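Long-range contact in 30kLP (Treponema pallidum, PDB 3K8I), which alters membrane permeability at acidic pH and might take part in ligand transport at the outer membrane: residues 20-25 with 163-168. Sequence-based numbering, arbitrary orientation.
Sequences DVYLYF and ALYIKN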
ATOM      1  N   ASP A  20     -26.160 -13.261   1.683  1.00 20.26           N
ATOM      2  CA  ASP A  20     -25.210 -12.815   0.677  1.00 22.20           C
ATOM      3  C   ASP A  20     -23.817 -12.627   1.262  1.00 22.55           C
ATOM      4  O   ASP A  20     -22.811 -12.908   0.596  1.00 23.81           O
ATOM      5  CB  ASP A  20     -25.724 -11.537   0.023  1.00 23.07           C
ATOM      6  CG  ASP A  20     -27.006 -11.772  -0.750  1.00 25.68           C
ATOM      7  OD1 ASP A  20     -26.966 -12.461  -1.793  1.00 33.87           O
ATOM      8  OD2 ASP A  20     -28.057 -11.289  -0.311  1.00 31.86           O
ATOM      9  N   VAL A  21     -23.769 -12.160   2.510  1.00 21.70           N
ATOM     10  CA  VAL A  21     -22.510 -11.953   3.226  1.00 18.89           C
ATOM     11  C   VAL A  21     -22.638 -12.559   4.613  1.00 18.68           C
ATOM     12  O   VAL A  21     -23.666 -12.404   5.260  1.00 18.99           O
ATOM     13  CB  VAL A  21     -22.137 -10.459   3.376  1.00 19.14           C
ATOM     14  CG1 VAL A  21     -20.759 -10.315   4.040  1.00 16.22           C
ATOM     15  CG2 VAL A  21     -22.144  -9.739   2.023  1.00 20.69           C
ATOM     16  N   TYR A  22     -21.602 -13.271   5.040  1.00 17.24           N
ATOM     17  CA  TYR A  22     -21.486 -13.738   6.408  1.00 18.45           C
ATOM     18  C   TYR A  22     -20.255 -13.126   7.080  1.00 18.67           C
ATOM     19  O   TYR A  22     -19.221 -12.918   6.447  1.00 19.32           O
ATOM     20  CB  TYR A  22     -21.426 -15.263   6.465  1.00 16.31           C
ATOM     21  CG  TYR A  22     -22.735 -15.951   6.157  1.00 19.45           C
ATOM     22  CD1 TYR A  22     -23.631 -16.285   7.184  1.00 16.66           C
ATOM     23  CD2 TYR A  22     -23.078 -16.290   4.845  1.00 21.44           C
ATOM     24  CE1 TYR A  22     -24.836 -16.922   6.911  1.00 19.48           C
ATOM     25  CE2 TYR A  22     -24.291 -16.945   4.554  1.00 20.58           C
ATOM     26  CZ  TYR A  22     -25.163 -17.243   5.596  1.00 22.62           C
ATOM     27  OH  TYR A  22     -26.350 -17.880   5.338  1.00 19.35           O
ATOM     28  N   LEU A  23     -20.398 -12.808   8.362  1.00 18.30           N
ATOM     29  CA  LEU A  23     -19.313 -12.250   9.153  1.00 17.46           C
ATOM     30  C   LEU A  23     -19.137 -13.039  10.442  1.00 18.46           C
ATOM     31  O   LEU A  23     -20.117 -13.468  11.065  1.00 17.24           O
ATOM     32  CB  LEU A  23     -19.621 -10.791   9.488  1.00 17.82           C
ATOM     33  CG  LEU A  23     -18.762 -10.029  10.498  1.00 16.49           C
ATOM     34  CD1 LEU A  23     -17.464  -9.571   9.839  1.00 19.38           C
ATOM     35  CD2 LEU A  23     -19.542  -8.847  11.060  1.00 13.85           C
ATOM     36  N   TYR A  24     -17.877 -13.245  10.811  1.00 20.13           N
ATOM     37  CA  TYR A  24     -17.489 -13.637  12.159  1.00 21.40           C
ATOM     38  C   TYR A  24     -16.618 -12.546  12.749  1.00 22.01           C
ATOM     39  O   TYR A  24     -15.599 -12.160  12.162  1.00 21.36           O
ATOM     40  CB  TYR A  24     -16.707 -14.942  12.139  1.00 21.96           C
ATOM     41  CG  TYR A  24     -16.237 -15.396  13.502  1.00 24.53           C
ATOM     42  CD1 TYR A  24     -17.152 -15.789  14.481  1.00 28.57           C
ATOM     43  CD2 TYR A  24     -14.882 -15.467  13.803  1.00 21.66           C
ATOM     44  CE1 TYR A  24     -16.727 -16.221  15.727  1.00 21.14           C
ATOM     45  CE2 TYR A  24     -14.441 -15.899  15.062  1.00 21.03           C
ATOM     46  CZ  TYR A  24     -15.375 -16.278  16.010  1.00 24.38           C
ATOM     47  OH  TYR A  24     -14.964 -16.711  17.246  1.00 29.35           O
ATOM     48  N   PHE A  25     -17.015 -12.039  13.907  1.00 22.18           N
ATOM     49  CA  PHE A  25     -16.250 -10.990  14.545  1.00 24.46           C
ATOM     50  C   PHE A  25     -16.066 -11.326  16.021  1.00 26.81           C
ATOM     51  O   PHE A  25     -16.972 -11.080  16.829  1.00 27.59           O
ATOM     52  CB  PHE A  25     -16.946  -9.632  14.372  1.00 24.99           C
ATOM     53  CG  PHE A  25     -16.034  -8.456  14.529  1.00 24.87           C
ATOM     54  CD1 PHE A  25     -15.509  -8.116  15.770  1.00 30.10           C
ATOM     55  CD2 PHE A  25     -15.695  -7.679  13.427  1.00 31.08           C
ATOM     56  CE1 PHE A  25     -14.653  -7.026  15.912  1.00 25.69           C
ATOM     57  CE2 PHE A  25     -14.852  -6.586  13.564  1.00 28.51           C
ATOM     58  CZ  PHE A  25     -14.333  -6.258  14.813  1.00 29.87           C
ATOM     59  N   ALA A 163     -13.588 -12.870  10.171  1.00 21.14           N
ATOM     60  CA  ALA A 163     -13.796 -13.625   8.934  1.00 20.51           C
ATOM     61  C   ALA A 163     -15.007 -13.086   8.194  1.00 20.66           C
ATOM     62  O   ALA A 163     -16.050 -12.810   8.797  1.00 24.86           O
ATOM     63  CB  ALA A 163     -13.934 -15.155   9.230  1.00 19.59           C
ATOM     64  N   LEU A 164     -14.864 -12.931   6.889  1.00 19.21           N
ATOM     65  CA  LEU A 164     -15.927 -12.405   6.052  1.00 23.18           C
ATOM     66  C   LEU A 164     -16.068 -13.295   4.832  1.00 23.70           C
ATOM     67  O   LEU A 164     -15.078 -13.648   4.204  1.00 26.61           O
ATOM     68  CB  LEU A 164     -15.619 -10.953   5.647  1.00 23.25           C
ATOM     69  CG  LEU A 164     -16.705 -10.079   5.017  1.00 27.54           C
ATOM     70  CD1 LEU A 164     -17.729  -9.607   6.044  1.00 26.88           C
ATOM     71  CD2 LEU A 164     -16.054  -8.876   4.329  1.00 31.23           C
ATOM     72  N   TYR A 165     -17.297 -13.691   4.521  1.00 24.36           N
ATOM     73  CA  TYR A 165     -17.558 -14.522   3.352  1.00 25.60           C
ATOM     74  C   TYR A 165     -18.635 -13.902   2.482  1.00 25.79           C
ATOM     75  O   TYR A 165     -19.766 -13.699   2.921  1.00 25.16           O
ATOM     76  CB  TYR A 165     -17.965 -15.927   3.790  1.00 26.27           C
ATOM     77  CG  TYR A 165     -18.544 -16.791   2.698  1.00 27.07           C
ATOM     78  CD1 TYR A 165     -17.840 -17.044   1.528  1.00 32.48           C
ATOM     79  CD2 TYR A 165     -19.791 -17.378   2.852  1.00 31.89           C
ATOM     80  CE1 TYR A 165     -18.371 -17.854   0.541  1.00 37.08           C
ATOM     81  CE2 TYR A 165     -20.328 -18.190   1.876  1.00 30.09           C
ATOM     82  CZ  TYR A 165     -19.619 -18.422   0.723  1.00 37.35           C
ATOM     83  OH  TYR A 165     -20.171 -19.229  -0.248  1.00 44.57           O
ATOM     84  N   ILE A 166     -18.269 -13.608   1.244  1.00 28.03           N
ATOM     85  CA  ILE A 166     -19.152 -12.946   0.298  1.00 27.57           C
ATOM     86  C   ILE A 166     -19.413 -13.923  -0.839  1.00 29.22           C
ATOM     87  O   ILE A 166     -18.480 -14.312  -1.543  1.00 30.17           O
ATOM     88  CB  ILE A 166     -18.506 -11.633  -0.213  1.00 27.97           C
ATOM     89  CG1 ILE A 166     -18.211 -10.713   0.969  1.00 28.46           C
ATOM     90  CG2 ILE A 166     -19.404 -10.918  -1.246  1.00 23.48           C
ATOM     91  CD1 ILE A 166     -17.051  -9.753   0.729  1.00 28.07           C
ATOM     92  N   LYS A 167     -20.673 -14.341  -0.989  1.00 28.50           N
ATOM     93  CA  LYS A 167     -21.074 -15.273  -2.039  1.00 31.65           C
ATOM     94  C   LYS A 167     -20.786 -14.756  -3.451  1.00 34.37           C
ATOM     95  O   LYS A 167     -20.438 -15.536  -4.339  1.00 33.39           O
ATOM     96  CB  LYS A 167     -22.552 -15.653  -1.906  1.00 33.25           C
ATOM     97  CG  LYS A 167     -22.767 -17.028  -1.293  1.00 37.11           C
ATOM     98  CD  LYS A 167     -24.136 -17.192  -0.674  1.00 40.40           C
ATOM     99  CE  LYS A 167     -24.189 -18.469   0.181  1.00 40.97           C
ATOM    100  NZ  LYS A 167     -25.199 -18.437   1.288  1.00 36.70           N
ATOM    101  N   ASN A 168     -20.918 -13.446  -3.646  1.00 34.36           N
ATOM    102  CA  ASN A 168     -20.619 -12.845  -4.936  1.00 37.82           C
ATOM    103  C   ASN A 168     -19.757 -11.595  -4.818  1.00 37.63           C
ATOM    104  O   ASN A 168     -20.264 -10.493  -4.611  1.00 36.49           O
ATOM    105  CB  ASN A 168     -21.909 -12.542  -5.697  1.00 37.93           C
ATOM    106  CG  ASN A 168     -21.717 -12.582  -7.207  1.00 43.72           C
ATOM    107  OD1 ASN A 168     -20.954 -11.793  -7.778  1.00 43.50           O
ATOM    108  ND2 ASN A 168     -22.421 -13.499  -7.862  1.00 46.23           N
TER
HETATM  109  O   HOH W   1     -22.761 -11.837  -2.127  1.00 29.90           O
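Tyr22 and Tyr165 form a hydrogen-bonded pair where strands 21-25 and 163-166 run antiparallel, their axes 4.7 Å apart at 176°. Tyr22 N donates to Tyr165 O within the carbonyl plane, and Tyr165 N returns a bond to Tyr22 O, each 2.8 Å long. Tyr24 and Ala163 exchange a second pair of hydrogen bonds, beyond the non-hydrogen-bonded pair Leu23-Leu164; there Ala163 N meets a lone pair of Tyr24 O at 2.9 Å. Beyond the Val21-Ile166 pair, Lys167 N reaches Asp20 O (3.0 Å) almost head-on, with a C=O...N angle of 165°. A water also donates to Asp20 O and accepts from Asn168 N, so two donors grip this carbonyl where strand 163-166 ends and strand 21-25 begins. Val21, Leu23 and Leu164 CA-H groups add weaker contacts to carbonyl oxygens across the gap.

Apolar contacts line both faces. On one, Leu164 CD1 lies between Val21 CG1 (3.7 Å) and Leu23 CD1 (3.8 Å), while Ile166 CG1 runs beside Val21. With Val21 CG1 anti to the backbone N (chi1 -176°), that methyl meets both Leu164 and Ile166. On the other face the side chains of Tyr22 and Tyr165 run side by side, pointing the same way, and their rings meet obliquely through the two CD2 atoms.

Among the polar ends, the Lys167 chain, extended beyond CG, carries NZ to the edge of the Tyr22 ring, in its plane, 3.7 Å from CE2. Lys167 NZ bonds to Ala19 O, and Tyr22 OH to Gly16 O and Ala19 N, tying both side chains to the segment preceding strand 21-26.

The pair belongs to the antiparallel framework of the U-shaped beta-half-barrel, between strands 54-62 and 189-196. Asp20 and Val21 form a classic beta bulge opposite Phe61. Helix 147-153 packs on the Tyr24, Ala163 and Tyr165 face, whereas Phe172 of helix 170-173 touches Val21 and Ile166.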